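Local structure of succinate--CoA ligase subunit alpha (Campylobacter jejuni, 6MEL) at residues A[9-21]-A[60-73]. The protein is the alpha subunit of a CoA ligase, a two-domain protein whose N-terminal part belongs to the Rossmann-like CoA-binding domain family. Residues are numbered along the deposited sequence; the frame is centred on the assembly and turned at random.
Sequences TKVIVQGFTGKEA and AVKATKADVSLIFV
Strands 10-14 and 68-71 run parallel as neighbours in the Rossmann-like sheet of the CoA-binding domain, their axes 4.6 Å apart and turned by 31°. Ile12 N donates to Val68 O, Leu70 N to Ile12 O and Gln14 N to Leu70 O; beyond the strand end, Phe72 N continues the ladder to Gln14 O (3.0 Å). At the other end a water bridges Lys10 O and Asp67 N. Strand 34-39 pairs with the other edge of 10-14. On the face carrying Ile12, Gln14, Ser69 and Ile71, helix 57-64 packs against Ile12, whose CG2 meets Ala60 CB at 4.2 Å and, in the link to strand 68-71, Ala66 CB at 3.7 Å. Thr64 OG1 accepts from Ala66 N, making an ST turn, and donates to Ala60 O, which also takes Thr64 N. Past the C-terminal ends of the strands, Ala21 CA of helix 19-31 lies over one face of the Phe72 ring, 4.0 Å from its centroid, while Val13 CG1 sits at the ring's edge, in plane. Gln14 is gripped at both ends of its amide: NE2 bonds to Ser81 O in helix 78-87, and Ser69 OG, swung anti to its own N (chi1 -177°), donates 2.6 Å to an in-plane lone pair of Gln14 OE1.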
ATOM      1  N   THR A   9     -29.657  -0.295  12.444  1.00 48.05           N
ATOM      2  CA  THR A   9     -29.201  -0.816  11.134  1.00 47.00           C
ATOM      3  C   THR A   9     -29.060  -2.353  11.222  1.00 43.06           C
ATOM      4  O   THR A   9     -28.327  -2.851  12.034  1.00 44.00           O
ATOM      5  CB  THR A   9     -27.853  -0.198  10.751  1.00 46.05           C
ATOM      6  OG1 THR A   9     -27.940   1.226  10.863  1.00 45.38           O
ATOM      7  CG2 THR A   9     -27.408  -0.618   9.367  1.00 47.90           C
ATOM      8  N   LYS A  10     -29.705  -3.091  10.335  1.00 44.38           N
ATOM      9  CA  LYS A  10     -29.534  -4.531  10.266  1.00 47.68           C
ATOM     10  C   LYS A  10     -28.273  -4.882   9.484  1.00 47.68           C
ATOM     11  O   LYS A  10     -28.108  -4.412   8.351  1.00 46.05           O
ATOM     12  CB  LYS A  10     -30.732  -5.155   9.564  1.00 50.35           C
ATOM     13  CG  LYS A  10     -32.061  -4.851  10.249  1.00 56.85           C
ATOM     14  CD  LYS A  10     -33.091  -5.943  10.084  1.00 63.53           C
ATOM     15  CE  LYS A  10     -34.406  -5.430   9.557  1.00 70.80           C
ATOM     16  NZ  LYS A  10     -34.251  -5.107   8.119  1.00 77.55           N
ATOM     17  N   VAL A  11     -27.461  -5.769  10.070  1.00 44.31           N
ATOM     18  CA  VAL A  11     -26.157  -6.109   9.555  1.00 43.38           C
ATOM     19  C   VAL A  11     -26.035  -7.623   9.436  1.00 42.67           C
ATOM     20  O   VAL A  11     -26.301  -8.309  10.408  1.00 44.58           O
ATOM     21  CB  VAL A  11     -25.052  -5.601  10.501  1.00 43.70           C
ATOM     22  CG1 VAL A  11     -23.667  -6.050  10.029  1.00 42.16           C
ATOM     23  CG2 VAL A  11     -25.120  -4.089  10.697  1.00 44.24           C
ATOM     24  N   ILE A  12     -25.531  -8.104   8.288  1.00 41.72           N
ATOM     25  CA  ILE A  12     -25.064  -9.457   8.139  1.00 40.33           C
ATOM     26  C   ILE A  12     -23.544  -9.453   8.090  1.00 41.97           C
ATOM     27  O   ILE A  12     -22.911  -8.470   7.650  1.00 39.96           O
ATOM     28  CB  ILE A  12     -25.643 -10.130   6.892  1.00 43.60           C
ATOM     29  CG1 ILE A  12     -25.419  -9.278   5.652  1.00 45.95           C
ATOM     30  CG2 ILE A  12     -27.109 -10.448   7.095  1.00 46.86           C
ATOM     31  CD1 ILE A  12     -25.750 -10.004   4.373  1.00 53.45           C
ATOM     32  N   VAL A  13     -22.964 -10.584   8.476  1.00 38.07           N
ATOM     33  CA  VAL A  13     -21.511 -10.733   8.494  1.00 37.56           C
ATOM     34  C   VAL A  13     -21.137 -11.779   7.444  1.00 39.71           C
ATOM     35  O   VAL A  13     -21.588 -12.904   7.496  1.00 38.16           O
ATOM     36  CB  VAL A  13     -21.038 -11.147   9.895  1.00 38.27           C
ATOM     37  CG1 VAL A  13     -19.543 -11.324   9.944  1.00 40.24           C
ATOM     38  CG2 VAL A  13     -21.519 -10.180  10.974  1.00 39.62           C
ATOM     39  N   GLN A  14     -20.286 -11.398   6.488  1.00 37.98           N
ATOM     40  CA  GLN A  14     -19.721 -12.366   5.553  1.00 37.81           C
ATOM     41  C   GLN A  14     -18.420 -12.871   6.191  1.00 37.51           C
ATOM     42  O   GLN A  14     -17.598 -12.079   6.680  1.00 38.09           O
ATOM     43  CB  GLN A  14     -19.569 -11.755   4.162  1.00 37.95           C
ATOM     44  CG  GLN A  14     -20.889 -11.448   3.465  1.00 38.56           C
ATOM     45  CD  GLN A  14     -20.742 -10.604   2.228  1.00 37.22           C
ATOM     46  OE1 GLN A  14     -21.183  -9.455   2.192  1.00 37.90           O
ATOM     47  NE2 GLN A  14     -20.125 -11.180   1.200  1.00 36.96           N
ATOM     48  N   GLY A  15     -18.266 -14.200   6.237  1.00 37.53           N
ATOM     49  CA  GLY A  15     -17.167 -14.845   6.966  1.00 40.45           C
ATOM     50  C   GLY A  15     -17.466 -14.953   8.465  1.00 42.06           C
ATOM     51  O   GLY A  15     -16.568 -14.941   9.301  1.00 43.12           O
ATOM     52  N   PHE A  16     -18.735 -15.210   8.777  1.00 42.18           N
ATOM     53  CA  PHE A  16     -19.286 -15.113  10.112  1.00 42.71           C
ATOM     54  C   PHE A  16     -18.680 -16.142  11.077  1.00 44.31           C
ATOM     55  O   PHE A  16     -18.592 -15.850  12.234  1.00 46.09           O
ATOM     56  CB  PHE A  16     -20.797 -15.307  10.025  1.00 44.42           C
ATOM     57  CG  PHE A  16     -21.627 -15.022  11.248  1.00 43.07           C
ATOM     58  CD1 PHE A  16     -21.298 -14.033  12.147  1.00 42.50           C
ATOM     59  CD2 PHE A  16     -22.817 -15.712  11.438  1.00 46.14           C
ATOM     60  CE1 PHE A  16     -22.119 -13.744  13.226  1.00 43.58           C
ATOM     61  CE2 PHE A  16     -23.641 -15.419  12.510  1.00 46.51           C
ATOM     62  CZ  PHE A  16     -23.287 -14.444  13.409  1.00 43.73           C
ATOM     63  N   THR A  17     -18.293 -17.337  10.614  1.00 45.15           N
ATOM     64  CA  THR A  17     -17.906 -18.391  11.553  1.00 47.42           C
ATOM     65  C   THR A  17     -16.396 -18.462  11.718  1.00 46.28           C
ATOM     66  O   THR A  17     -15.952 -19.212  12.510  1.00 47.60           O
ATOM     67  CB  THR A  17     -18.433 -19.787  11.186  1.00 46.04           C
ATOM     68  OG1 THR A  17     -18.001 -20.141   9.879  1.00 47.67           O
ATOM     69  CG2 THR A  17     -19.935 -19.867  11.265  1.00 46.38           C
ATOM     70  N   GLY A  18     -15.623 -17.695  10.948  1.00 45.50           N
ATOM     71  CA  GLY A  18     -14.223 -17.625  11.191  1.00 46.06           C
ATOM     72  C   GLY A  18     -13.930 -17.140  12.617  1.00 49.61           C
ATOM     73  O   GLY A  18     -14.752 -16.494  13.257  1.00 45.14           O
ATOM     74  N   LYS A  19     -12.723 -17.436  13.097  1.00 51.19           N
ATOM     75  CA  LYS A  19     -12.341 -17.190  14.480  1.00 57.54           C
ATOM     76  C   LYS A  19     -12.364 -15.689  14.804  1.00 51.39           C
ATOM     77  O   LYS A  19     -12.987 -15.237  15.765  1.00 48.22           O
ATOM     78  CB  LYS A  19     -10.945 -17.766  14.716  1.00 64.70           C
ATOM     79  CG  LYS A  19     -10.796 -18.573  15.988  1.00 77.16           C
ATOM     80  CD  LYS A  19      -9.352 -18.726  16.426  1.00 83.72           C
ATOM     81  CE  LYS A  19      -9.199 -18.765  17.934  1.00 87.79           C
ATOM     82  NZ  LYS A  19      -7.777 -18.632  18.324  1.00 92.06           N
ATOM     83  N   GLU A  20     -11.645 -14.922  14.003  1.00 49.92           N
ATOM     84  CA  GLU A  20     -11.509 -13.467  14.180  1.00 49.75           C
ATOM     85  C   GLU A  20     -12.871 -12.791  14.049  1.00 40.99           C
ATOM     86  O   GLU A  20     -13.230 -11.957  14.828  1.00 42.89           O
ATOM     87  CB  GLU A  20     -10.615 -12.872  13.092  1.00 55.38           C
ATOM     88  CG  GLU A  20      -9.186 -12.594  13.487  1.00 64.66           C
ATOM     89  CD  GLU A  20      -8.605 -11.458  12.645  1.00 67.85           C
ATOM     90  OE1 GLU A  20      -8.033 -10.520  13.227  1.00 69.32           O
ATOM     91  OE2 GLU A  20      -8.785 -11.473  11.411  1.00 62.48           O
ATOM     92  N   ALA A  21     -13.587 -13.137  12.986  1.00 39.56           N
ATOM     93  CA  ALA A  21     -14.907 -12.622  12.713  1.00 40.46           C
ATOM     94  C   ALA A  21     -15.833 -12.878  13.905  1.00 41.99           C
ATOM     95  O   ALA A  21     -16.628 -11.999  14.271  1.00 41.95           O
ATOM     96  CB  ALA A  21     -15.479 -13.269  11.481  1.00 42.59           C
ATOM     97  N   ALA A  60     -29.466 -14.855   2.947  1.00 42.94           N
ATOM     98  CA  ALA A  60     -29.488 -14.043   4.142  1.00 43.02           C
ATOM     99  C   ALA A  60     -30.368 -12.807   3.940  1.00 45.01           C
ATOM    100  O   ALA A  60     -31.132 -12.419   4.835  1.00 44.14           O
ATOM    101  CB  ALA A  60     -28.087 -13.631   4.526  1.00 41.95           C
ATOM    102  N   VAL A  61     -30.233 -12.153   2.783  1.00 45.40           N
ATOM    103  CA  VAL A  61     -30.983 -10.917   2.509  1.00 47.48           C
ATOM    104  C   VAL A  61     -32.502 -11.233   2.400  1.00 50.17           C
ATOM    105  O   VAL A  61     -33.338 -10.477   2.870  1.00 50.76           O
ATOM    106  CB  VAL A  61     -30.442 -10.230   1.245  1.00 46.53           C
ATOM    107  CG1 VAL A  61     -31.459  -9.262   0.647  1.00 49.38           C
ATOM    108  CG2 VAL A  61     -29.125  -9.532   1.540  1.00 47.79           C
ATOM    109  N   LYS A  62     -32.851 -12.346   1.758  1.00 51.39           N
ATOM    110  CA  LYS A  62     -34.244 -12.785   1.639  1.00 57.46           C
ATOM    111  C   LYS A  62     -34.858 -13.048   3.034  1.00 58.02           C
ATOM    112  O   LYS A  62     -35.970 -12.598   3.302  1.00 54.57           O
ATOM    113  CB  LYS A  62     -34.310 -14.019   0.739  1.00 62.61           C
ATOM    114  CG  LYS A  62     -35.698 -14.631   0.581  1.00 71.75           C
ATOM    115  CD  LYS A  62     -35.837 -15.562  -0.625  1.00 79.47           C
ATOM    116  CE  LYS A  62     -35.264 -16.952  -0.411  1.00 82.07           C
ATOM    117  NZ  LYS A  62     -36.253 -17.989  -0.804  1.00 86.36           N
ATOM    118  N   ALA A  63     -34.119 -13.719   3.931  1.00 52.06           N
ATOM    119  CA  ALA A  63     -34.639 -14.055   5.246  1.00 51.82           C
ATOM    120  C   ALA A  63     -34.644 -12.826   6.158  1.00 53.44           C
ATOM    121  O   ALA A  63     -35.586 -12.676   6.880  1.00 51.70           O
ATOM    122  CB  ALA A  63     -33.865 -15.190   5.873  1.00 53.10           C
ATOM    123  N   THR A  64     -33.617 -11.956   6.130  1.00 50.44           N
ATOM    124  CA  THR A  64     -33.438 -10.930   7.184  1.00 47.57           C
ATOM    125  C   THR A  64     -33.755  -9.512   6.697  1.00 48.19           C
ATOM    126  O   THR A  64     -33.921  -8.619   7.513  1.00 46.10           O
ATOM    127  CB  THR A  64     -32.005 -10.939   7.726  1.00 52.63           C
ATOM    128  OG1 THR A  64     -31.087 -10.447   6.720  1.00 44.82           O
ATOM    129  CG2 THR A  64     -31.657 -12.331   8.203  1.00 51.99           C
ATOM    130  N   LYS A  65     -33.778  -9.297   5.375  1.00 49.10           N
ATOM    131  CA  LYS A  65     -33.926  -7.950   4.790  1.00 53.58           C
ATOM    132  C   LYS A  65     -32.812  -6.976   5.214  1.00 49.80           C
ATOM    133  O   LYS A  65     -32.972  -5.794   5.049  1.00 49.48           O
ATOM    134  CB  LYS A  65     -35.331  -7.427   5.094  1.00 60.29           C
ATOM    135  CG  LYS A  65     -36.402  -8.336   4.487  1.00 67.24           C
ATOM    136  CD  LYS A  65     -37.801  -8.103   5.007  1.00 79.31           C
ATOM    137  CE  LYS A  65     -38.757  -9.190   4.545  1.00 87.21           C
ATOM    138  NZ  LYS A  65     -40.143  -8.675   4.418  1.00 93.10           N
ATOM    139  N   ALA A  66     -31.673  -7.480   5.694  1.00 48.51           N
ATOM    140  CA  ALA A  66     -30.444  -6.656   5.938  1.00 49.52           C
ATOM    141  C   ALA A  66     -29.989  -5.986   4.634  1.00 47.16           C
ATOM    142  O   ALA A  66     -30.092  -6.594   3.587  1.00 44.78           O
ATOM    143  CB  ALA A  66     -29.346  -7.546   6.458  1.00 50.35           C
ATOM    144  N   ASP A  67     -29.510  -4.740   4.708  1.00 50.07           N
ATOM    145  CA  ASP A  67     -28.912  -4.128   3.529  1.00 50.11           C
ATOM    146  C   ASP A  67     -27.523  -3.575   3.831  1.00 45.28           C
ATOM    147  O   ASP A  67     -26.961  -2.837   3.009  1.00 42.00           O
ATOM    148  CB  ASP A  67     -29.854  -3.133   2.850  1.00 55.89           C
ATOM    149  CG  ASP A  67     -30.225  -1.920   3.666  1.00 58.89           C
ATOM    150  OD1 ASP A  67     -29.672  -1.747   4.765  1.00 57.36           O
ATOM    151  OD2 ASP A  67     -31.103  -1.189   3.198  1.00 69.49           O
ATOM    152  N   VAL A  68     -26.954  -3.982   4.966  1.00 43.14           N
ATOM    153  CA  VAL A  68     -25.606  -3.640   5.313  1.00 41.33           C
ATOM    154  C   VAL A  68     -24.854  -4.934   5.615  1.00 40.83           C
ATOM    155  O   VAL A  68     -25.366  -5.759   6.312  1.00 38.54           O
ATOM    156  CB  VAL A  68     -25.568  -2.653   6.493  1.00 42.50           C
ATOM    157  CG1 VAL A  68     -24.147  -2.278   6.834  1.00 42.41           C
ATOM    158  CG2 VAL A  68     -26.399  -1.410   6.183  1.00 44.77           C
ATOM    159  N   SER A  69     -23.646  -5.083   5.065  1.00 36.45           N
ATOM    160  CA  SER A  69     -22.835  -6.241   5.314  1.00 38.51           C
ATOM    161  C   SER A  69     -21.472  -5.831   5.871  1.00 38.91           C
ATOM    162  O   SER A  69     -20.852  -4.818   5.445  1.00 38.87           O
ATOM    163  CB  SER A  69     -22.672  -7.061   4.057  1.00 41.64           C
ATOM    164  OG  SER A  69     -21.926  -8.232   4.339  1.00 47.01           O
ATOM    165  N   LEU A  70     -20.961  -6.672   6.761  1.00 36.87           N
ATOM    166  CA  LEU A  70     -19.639  -6.512   7.384  1.00 37.33           C
ATOM    167  C   LEU A  70     -18.802  -7.731   6.973  1.00 36.37           C
ATOM    168  O   LEU A  70     -19.174  -8.900   7.277  1.00 35.54           O
ATOM    169  CB  LEU A  70     -19.819  -6.421   8.898  1.00 36.97           C
ATOM    170  CG  LEU A  70     -18.540  -6.437   9.745  1.00 37.07           C
ATOM    171  CD1 LEU A  70     -17.594  -5.311   9.399  1.00 37.03           C
ATOM    172  CD2 LEU A  70     -18.912  -6.317  11.210  1.00 39.11           C
ATOM    173  N   ILE A  71     -17.701  -7.474   6.261  1.00 34.81           N
ATOM    174  CA  ILE A  71     -16.972  -8.524   5.533  1.00 34.69           C
ATOM    175  C   ILE A  71     -15.602  -8.781   6.163  1.00 36.22           C
ATOM    176  O   ILE A  71     -14.723  -7.890   6.188  1.00 36.70           O
ATOM    177  CB  ILE A  71     -16.848  -8.145   4.055  1.00 35.23           C
ATOM    178  CG1 ILE A  71     -18.235  -7.922   3.436  1.00 35.50           C
ATOM    179  CG2 ILE A  71     -16.013  -9.179   3.314  1.00 35.61           C
ATOM    180  CD1 ILE A  71     -18.238  -7.667   1.964  1.00 36.17           C
ATOM    181  N   PHE A  72     -15.400 -10.023   6.621  1.00 35.47           N
ATOM    182  CA  PHE A  72     -14.174 -10.480   7.295  1.00 35.69           C
ATOM    183  C   PHE A  72     -13.454 -11.583   6.511  1.00 37.84           C
ATOM    184  O   PHE A  72     -12.464 -12.113   7.010  1.00 37.12           O
ATOM    185  CB  PHE A  72     -14.463 -11.081   8.676  1.00 38.62           C
ATOM    186  CG  PHE A  72     -14.757 -10.056   9.744  1.00 39.02           C
ATOM    187  CD1 PHE A  72     -13.720  -9.329  10.316  1.00 40.33           C
ATOM    188  CD2 PHE A  72     -16.054  -9.836  10.197  1.00 40.60           C
ATOM    189  CE1 PHE A  72     -13.972  -8.382  11.308  1.00 40.83           C
ATOM    190  CE2 PHE A  72     -16.307  -8.886  11.191  1.00 41.67           C
ATOM    191  CZ  PHE A  72     -15.272  -8.156  11.730  1.00 39.38           C
ATOM    192  N   VAL A  73     -13.892 -11.878   5.279  1.00 36.51           N
ATOM    193  CA  VAL A  73     -13.364 -13.018   4.554  1.00 35.55           C
ATOM    194  C   VAL A  73     -11.898 -12.767   4.191  1.00 36.20           C
ATOM    195  O   VAL A  73     -11.440 -11.630   4.105  1.00 36.75           O
ATOM    196  CB  VAL A  73     -14.172 -13.334   3.292  1.00 36.58           C
ATOM    197  CG1 VAL A  73     -15.638 -13.584   3.612  1.00 36.83           C
ATOM    198  CG2 VAL A  73     -13.965 -12.237   2.226  1.00 38.21           C
TER
HETATM  199  O   HOH W   1     -29.794  -2.989   6.838  1.00 49.03           O
HETATM  200  O   HOH W   2     -10.749 -12.035   9.738  1.00 51.92           O